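Long-range contact in transcriptional regulator, LacI family (Burkholderia phymatum, PDB 2RGY), which probably regulates transcription as a LacI-family DNA-binding protein whose periplasmic-binding-protein-like domain is expected to sense a small effector such as a sugar: residues Arg114-His128 / Phe270-Arg282. Residues are numbered along the deposited sequence; the frame is centred on the assembly and turned at random.
Sequences RGGELAAATLIEHGH and FPVTVSMRASVAR
Leu118, Thr122 and His126, one turn apart on helix 112-125 and its end, pack against Val272, Val274, Met276 and Val280 of the C-terminal segment 270-282. The contact belongs to the periplasmic-binding-protein-like fold of LacI-family regulators: the helix lies against the mixed sheet near its edge strand 273-275, the axis of 114-125 crossing that of 273-275 at -50°, and strand 273-275 runs antiparallel to strand 238-241. Among the apolar contacts, Leu118 CD1 meets Val272 CG1 tip to tip at 3.6 Å, while Leu118 CB lies 3.7 Å from Val274 CG2. Thr122 keeps OG1 beside its backbone N (chi1 -56°), from where it bonds back to Leu118 O at 2.7 Å; its methyl CG2, anti to that N, is turned to the selenium of selenomethionine Met276, 3.9 Å from SE. Leu123 and Thr122 also reach Ile222 of strand 220-223. Val280 puts CG1 over one face of the His126 ring, a CH-pi contact 3.9 Å from the centroid and displaced toward the rim. Two polar bonds fasten the far end, where Gly127 closes the helix in a Schellman motif. Arg282 folds back over the peptide following His126, with the carbonyl carbon of His126 over one face of its guanidinium, and its NH2 donates to Glu125 O at 2.7 Å from above the carbonyl plane, a bent bond. His128 is held at both ring nitrogens: ND1 pairs with Thr191 OG1, and NE2 donates to Ala281 O, which lies near the plane of the ring, at 2.9 Å, almost straight in line with the C=O bond (172°).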
loop_
_atom_site.group_PDB
_atom_site.type_symbol
_atom_site.label_atom_id
_atom_site.label_comp_id
_atom_site.label_asym_id
_atom_site.label_seq_id
_atom_site.Cartn_x
_atom_site.Cartn_y
_atom_site.Cartn_z
ATOM N N ARG A 114 9.198 -9.433 -22.238
ATOM C CA ARG A 114 8.602 -10.746 -22.055
ATOM C C ARG A 114 7.307 -10.622 -21.251
ATOM O O ARG A 114 6.351 -11.365 -21.469
ATOM C CB ARG A 114 9.591 -11.658 -21.327
ATOM C CG ARG A 114 9.021 -12.970 -20.853
ATOM C CD ARG A 114 8.627 -13.885 -21.984
ATOM N NE ARG A 114 8.278 -15.195 -21.450
ATOM C CZ ARG A 114 7.889 -16.231 -22.187
ATOM N NH1 ARG A 114 7.800 -16.111 -23.507
ATOM N NH2 ARG A 114 7.592 -17.389 -21.598
ATOM N N GLY A 115 7.292 -9.682 -20.313
ATOM C CA GLY A 115 6.107 -9.470 -19.500
ATOM C C GLY A 115 4.926 -9.043 -20.354
ATOM O O GLY A 115 3.834 -9.587 -20.217
ATOM N N GLY A 116 5.143 -8.072 -21.238
ATOM C CA GLY A 116 4.070 -7.613 -22.101
ATOM C C GLY A 116 3.627 -8.728 -23.035
ATOM O O GLY A 116 2.439 -8.906 -23.299
ATOM N N GLU A 117 4.596 -9.494 -23.522
ATOM C CA GLU A 117 4.334 -10.605 -24.425
ATOM C C GLU A 117 3.359 -11.594 -23.784
ATOM O O GLU A 117 2.378 -11.993 -24.408
ATOM C CB GLU A 117 5.657 -11.289 -24.766
ATOM C CG GLU A 117 5.560 -12.514 -25.634
ATOM C CD GLU A 117 6.929 -13.095 -25.921
ATOM O OE1 GLU A 117 7.214 -14.228 -25.453
ATOM O OE2 GLU A 117 7.725 -12.406 -26.604
ATOM N N LEU A 118 3.623 -11.963 -22.531
ATOM C CA LEU A 118 2.775 -12.904 -21.797
ATOM C C LEU A 118 1.353 -12.365 -21.587
ATOM O O LEU A 118 0.389 -13.123 -21.608
ATOM C CB LEU A 118 3.405 -13.239 -20.439
ATOM C CG LEU A 118 4.690 -14.074 -20.443
ATOM C CD1 LEU A 118 5.215 -14.236 -19.030
ATOM C CD2 LEU A 118 4.416 -15.434 -21.043
ATOM N N ALA A 119 1.232 -11.061 -21.379
ATOM C CA ALA A 119 -0.069 -10.449 -21.179
ATOM C C ALA A 119 -0.891 -10.609 -22.450
ATOM O O ALA A 119 -2.058 -10.996 -22.406
ATOM C CB ALA A 119 0.090 -8.976 -20.845
ATOM N N ALA A 120 -0.274 -10.308 -23.585
ATOM C CA ALA A 120 -0.959 -10.430 -24.858
ATOM C C ALA A 120 -1.326 -11.884 -25.139
ATOM O O ALA A 120 -2.449 -12.173 -25.538
ATOM C CB ALA A 120 -0.086 -9.881 -25.982
ATOM N N ALA A 121 -0.383 -12.797 -24.927
ATOM C CA ALA A 121 -0.620 -14.215 -25.186
ATOM C C ALA A 121 -1.741 -14.779 -24.335
ATOM O O ALA A 121 -2.498 -15.635 -24.791
ATOM C CB ALA A 121 0.654 -15.011 -24.956
ATOM N N THR A 122 -1.839 -14.316 -23.094
ATOM C CA THR A 122 -2.895 -14.790 -22.213
ATOM C C THR A 122 -4.233 -14.429 -22.854
ATOM O O THR A 122 -5.096 -15.285 -23.039
ATOM C CB THR A 122 -2.821 -14.134 -20.811
ATOM O OG1 THR A 122 -1.528 -14.348 -20.237
ATOM C CG2 THR A 122 -3.870 -14.741 -19.893
ATOM N N LEU A 123 -4.391 -13.161 -23.216
ATOM C CA LEU A 123 -5.625 -12.697 -23.834
ATOM C C LEU A 123 -5.906 -13.385 -25.170
ATOM O O LEU A 123 -7.002 -13.887 -25.406
ATOM C CB LEU A 123 -5.573 -11.183 -24.041
ATOM C CG LEU A 123 -5.541 -10.361 -22.746
ATOM C CD1 LEU A 123 -5.378 -8.876 -23.057
ATOM C CD2 LEU A 123 -6.822 -10.613 -21.959
ATOM N N ILE A 124 -4.915 -13.407 -26.046
ATOM C CA ILE A 124 -5.116 -14.020 -27.340
ATOM C C ILE A 124 -5.431 -15.504 -27.242
ATOM O O ILE A 124 -6.288 -15.998 -27.961
ATOM C CB ILE A 124 -3.900 -13.790 -28.251
ATOM C CG1 ILE A 124 -3.873 -12.315 -28.678
ATOM C CG2 ILE A 124 -3.994 -14.689 -29.490
ATOM C CD1 ILE A 124 -2.538 -11.845 -29.186
ATOM N N GLU A 125 -4.766 -16.209 -26.335
ATOM C CA GLU A 125 -5.004 -17.636 -26.172
ATOM C C GLU A 125 -6.419 -17.914 -25.678
ATOM O O GLU A 125 -6.934 -19.025 -25.830
ATOM C CB GLU A 125 -3.974 -18.235 -25.214
ATOM C CG GLU A 125 -2.564 -18.260 -25.816
ATOM C CD GLU A 125 -1.520 -18.820 -24.873
ATOM O OE1 GLU A 125 -1.846 -19.061 -23.689
ATOM O OE2 GLU A 125 -0.362 -19.015 -25.310
ATOM N N HIS A 126 -7.049 -16.899 -25.091
ATOM C CA HIS A 126 -8.405 -17.054 -24.598
ATOM C C HIS A 126 -9.423 -16.603 -25.640
ATOM O O HIS A 126 -10.575 -16.319 -25.317
ATOM C CB HIS A 126 -8.571 -16.296 -23.277
ATOM C CG HIS A 126 -8.018 -17.037 -22.100
ATOM N ND1 HIS A 126 -8.770 -17.926 -21.363
ATOM C CD2 HIS A 126 -6.766 -17.088 -21.589
ATOM C CE1 HIS A 126 -8.005 -18.495 -20.448
ATOM N NE2 HIS A 126 -6.784 -18.004 -20.564
ATOM N N GLY A 127 -8.982 -16.543 -26.895
ATOM C CA GLY A 127 -9.867 -16.168 -27.981
ATOM C C GLY A 127 -10.150 -14.697 -28.230
ATOM O O GLY A 127 -10.915 -14.369 -29.127
ATOM N N HIS A 128 -9.548 -13.802 -27.461
ATOM C CA HIS A 128 -9.793 -12.379 -27.669
ATOM C C HIS A 128 -9.005 -11.832 -28.871
ATOM O O HIS A 128 -7.797 -12.041 -28.973
ATOM C CB HIS A 128 -9.435 -11.618 -26.389
ATOM C CG HIS A 128 -10.211 -12.074 -25.191
ATOM N ND1 HIS A 128 -11.487 -11.628 -24.915
ATOM C CD2 HIS A 128 -9.918 -12.983 -24.232
ATOM C CE1 HIS A 128 -11.943 -12.245 -23.840
ATOM N NE2 HIS A 128 -11.012 -13.074 -23.406
ATOM N N PHE A 270 15.498 -13.637 -13.387
ATOM C CA PHE A 270 14.366 -14.307 -12.775
ATOM C C PHE A 270 13.269 -14.405 -13.806
ATOM O O PHE A 270 13.115 -13.520 -14.651
ATOM C CB PHE A 270 13.907 -13.563 -11.532
ATOM C CG PHE A 270 14.978 -13.451 -10.497
ATOM C CD1 PHE A 270 15.729 -12.282 -10.383
ATOM C CD2 PHE A 270 15.302 -14.550 -9.696
ATOM C CE1 PHE A 270 16.794 -12.201 -9.480
ATOM C CE2 PHE A 270 16.372 -14.489 -8.783
ATOM C CZ PHE A 270 17.122 -13.311 -8.676
ATOM N N PRO A 271 12.505 -15.500 -13.774
ATOM C CA PRO A 271 11.456 -15.595 -14.779
ATOM C C PRO A 271 10.203 -14.796 -14.464
ATOM O O PRO A 271 9.879 -14.519 -13.308
ATOM C CB PRO A 271 11.199 -17.102 -14.859
ATOM C CG PRO A 271 11.388 -17.537 -13.449
ATOM C CD PRO A 271 12.631 -16.759 -13.014
ATOM N N VAL A 272 9.528 -14.397 -15.529
ATOM C CA VAL A 272 8.281 -13.678 -15.417
ATOM C C VAL A 272 7.253 -14.730 -15.837
ATOM O O VAL A 272 7.471 -15.488 -16.788
ATOM C CB VAL A 272 8.257 -12.477 -16.371
ATOM C CG1 VAL A 272 8.396 -12.964 -17.790
ATOM C CG2 VAL A 272 6.969 -11.695 -16.204
ATOM N N THR A 273 6.157 -14.804 -15.102
ATOM C CA THR A 273 5.108 -15.766 -15.396
ATOM C C THR A 273 3.764 -15.065 -15.259
ATOM O O THR A 273 3.705 -13.869 -14.951
ATOM C CB THR A 273 5.137 -16.934 -14.405
ATOM O OG1 THR A 273 5.055 -16.418 -13.071
ATOM C CG2 THR A 273 6.429 -17.745 -14.561
ATOM N N VAL A 274 2.685 -15.799 -15.498
ATOM C CA VAL A 274 1.359 -15.219 -15.370
ATOM C C VAL A 274 0.606 -15.885 -14.237
ATOM O O VAL A 274 0.511 -17.110 -14.174
ATOM C CB VAL A 274 0.547 -15.364 -16.661
ATOM C CG1 VAL A 274 -0.873 -14.903 -16.431
ATOM C CG2 VAL A 274 1.175 -14.527 -17.753
ATOM N N SER A 275 0.090 -15.072 -13.327
ATOM C CA SER A 275 -0.669 -15.593 -12.209
ATOM C C SER A 275 -2.130 -15.629 -12.633
ATOM O O SER A 275 -2.823 -14.617 -12.598
ATOM C CB SER A 275 -0.476 -14.702 -10.984
ATOM O OG SER A 275 0.895 -14.670 -10.629
HETATM N N MSE A 276 -2.579 -16.801 -13.062
HETATM C CA MSE A 276 -3.950 -16.971 -13.520
HETATM C C MSE A 276 -4.931 -16.990 -12.365
HETATM O O MSE A 276 -4.835 -17.831 -11.472
HETATM C CB MSE A 276 -4.096 -18.276 -14.317
HETATM C CG MSE A 276 -3.573 -18.240 -15.749
HETATM SE SE MSE A 276 -4.468 -17.119 -16.878
HETATM C CE MSE A 276 -6.153 -17.518 -16.526
ATOM N N ARG A 277 -5.874 -16.057 -12.384
ATOM C CA ARG A 277 -6.878 -16.003 -11.331
ATOM C C ARG A 277 -8.253 -16.059 -11.968
ATOM O O ARG A 277 -8.503 -16.956 -12.771
ATOM C CB ARG A 277 -6.673 -14.753 -10.466
ATOM C CG ARG A 277 -5.291 -14.757 -9.797
ATOM C CD ARG A 277 -5.285 -14.049 -8.454
ATOM N NE ARG A 277 -3.994 -14.146 -7.771
ATOM C CZ ARG A 277 -2.904 -13.468 -8.118
ATOM N NH1 ARG A 277 -2.937 -12.634 -9.149
ATOM N NH2 ARG A 277 -1.782 -13.617 -7.428
ATOM N N ALA A 278 -9.134 -15.108 -11.674
ATOM C CA ALA A 278 -10.474 -15.182 -12.241
ATOM C C ALA A 278 -10.944 -14.042 -13.133
ATOM O O ALA A 278 -12.117 -14.005 -13.510
ATOM C CB ALA A 278 -11.480 -15.392 -11.112
ATOM N N SER A 279 -10.059 -13.120 -13.490
ATOM C CA SER A 279 -10.476 -11.991 -14.314
ATOM C C SER A 279 -10.356 -12.225 -15.816
ATOM O O SER A 279 -10.773 -11.388 -16.605
ATOM C CB SER A 279 -9.689 -10.738 -13.939
ATOM O OG SER A 279 -8.320 -10.950 -14.170
ATOM N N VAL A 280 -9.778 -13.352 -16.212
ATOM C CA VAL A 280 -9.654 -13.671 -17.633
ATOM C C VAL A 280 -10.391 -14.976 -17.960
ATOM O O VAL A 280 -10.179 -15.998 -17.309
ATOM C CB VAL A 280 -8.169 -13.804 -18.066
ATOM C CG1 VAL A 280 -8.086 -14.168 -19.555
ATOM C CG2 VAL A 280 -7.435 -12.499 -17.811
ATOM N N ALA A 281 -11.264 -14.925 -18.964
ATOM C CA ALA A 281 -12.033 -16.091 -19.391
ATOM C C ALA A 281 -12.123 -16.107 -20.917
ATOM O O ALA A 281 -11.739 -15.147 -21.574
ATOM C CB ALA A 281 -13.435 -16.050 -18.778
ATOM N N ARG A 282 -12.629 -17.197 -21.485
ATOM C CA ARG A 282 -12.743 -17.301 -22.936
ATOM C C ARG A 282 -13.827 -16.373 -23.498
ATOM O O ARG A 282 -14.874 -16.218 -22.837
ATOM C CB ARG A 282 -13.039 -18.754 -23.315
ATOM C CG ARG A 282 -13.178 -19.008 -24.802
ATOM C CD ARG A 282 -12.363 -20.222 -25.211
ATOM N NE ARG A 282 -11.374 -19.837 -26.211
ATOM C CZ ARG A 282 -10.074 -20.070 -26.102
ATOM N NH1 ARG A 282 -9.584 -20.702 -25.037
ATOM N NH2 ARG A 282 -9.261 -19.649 -27.056
#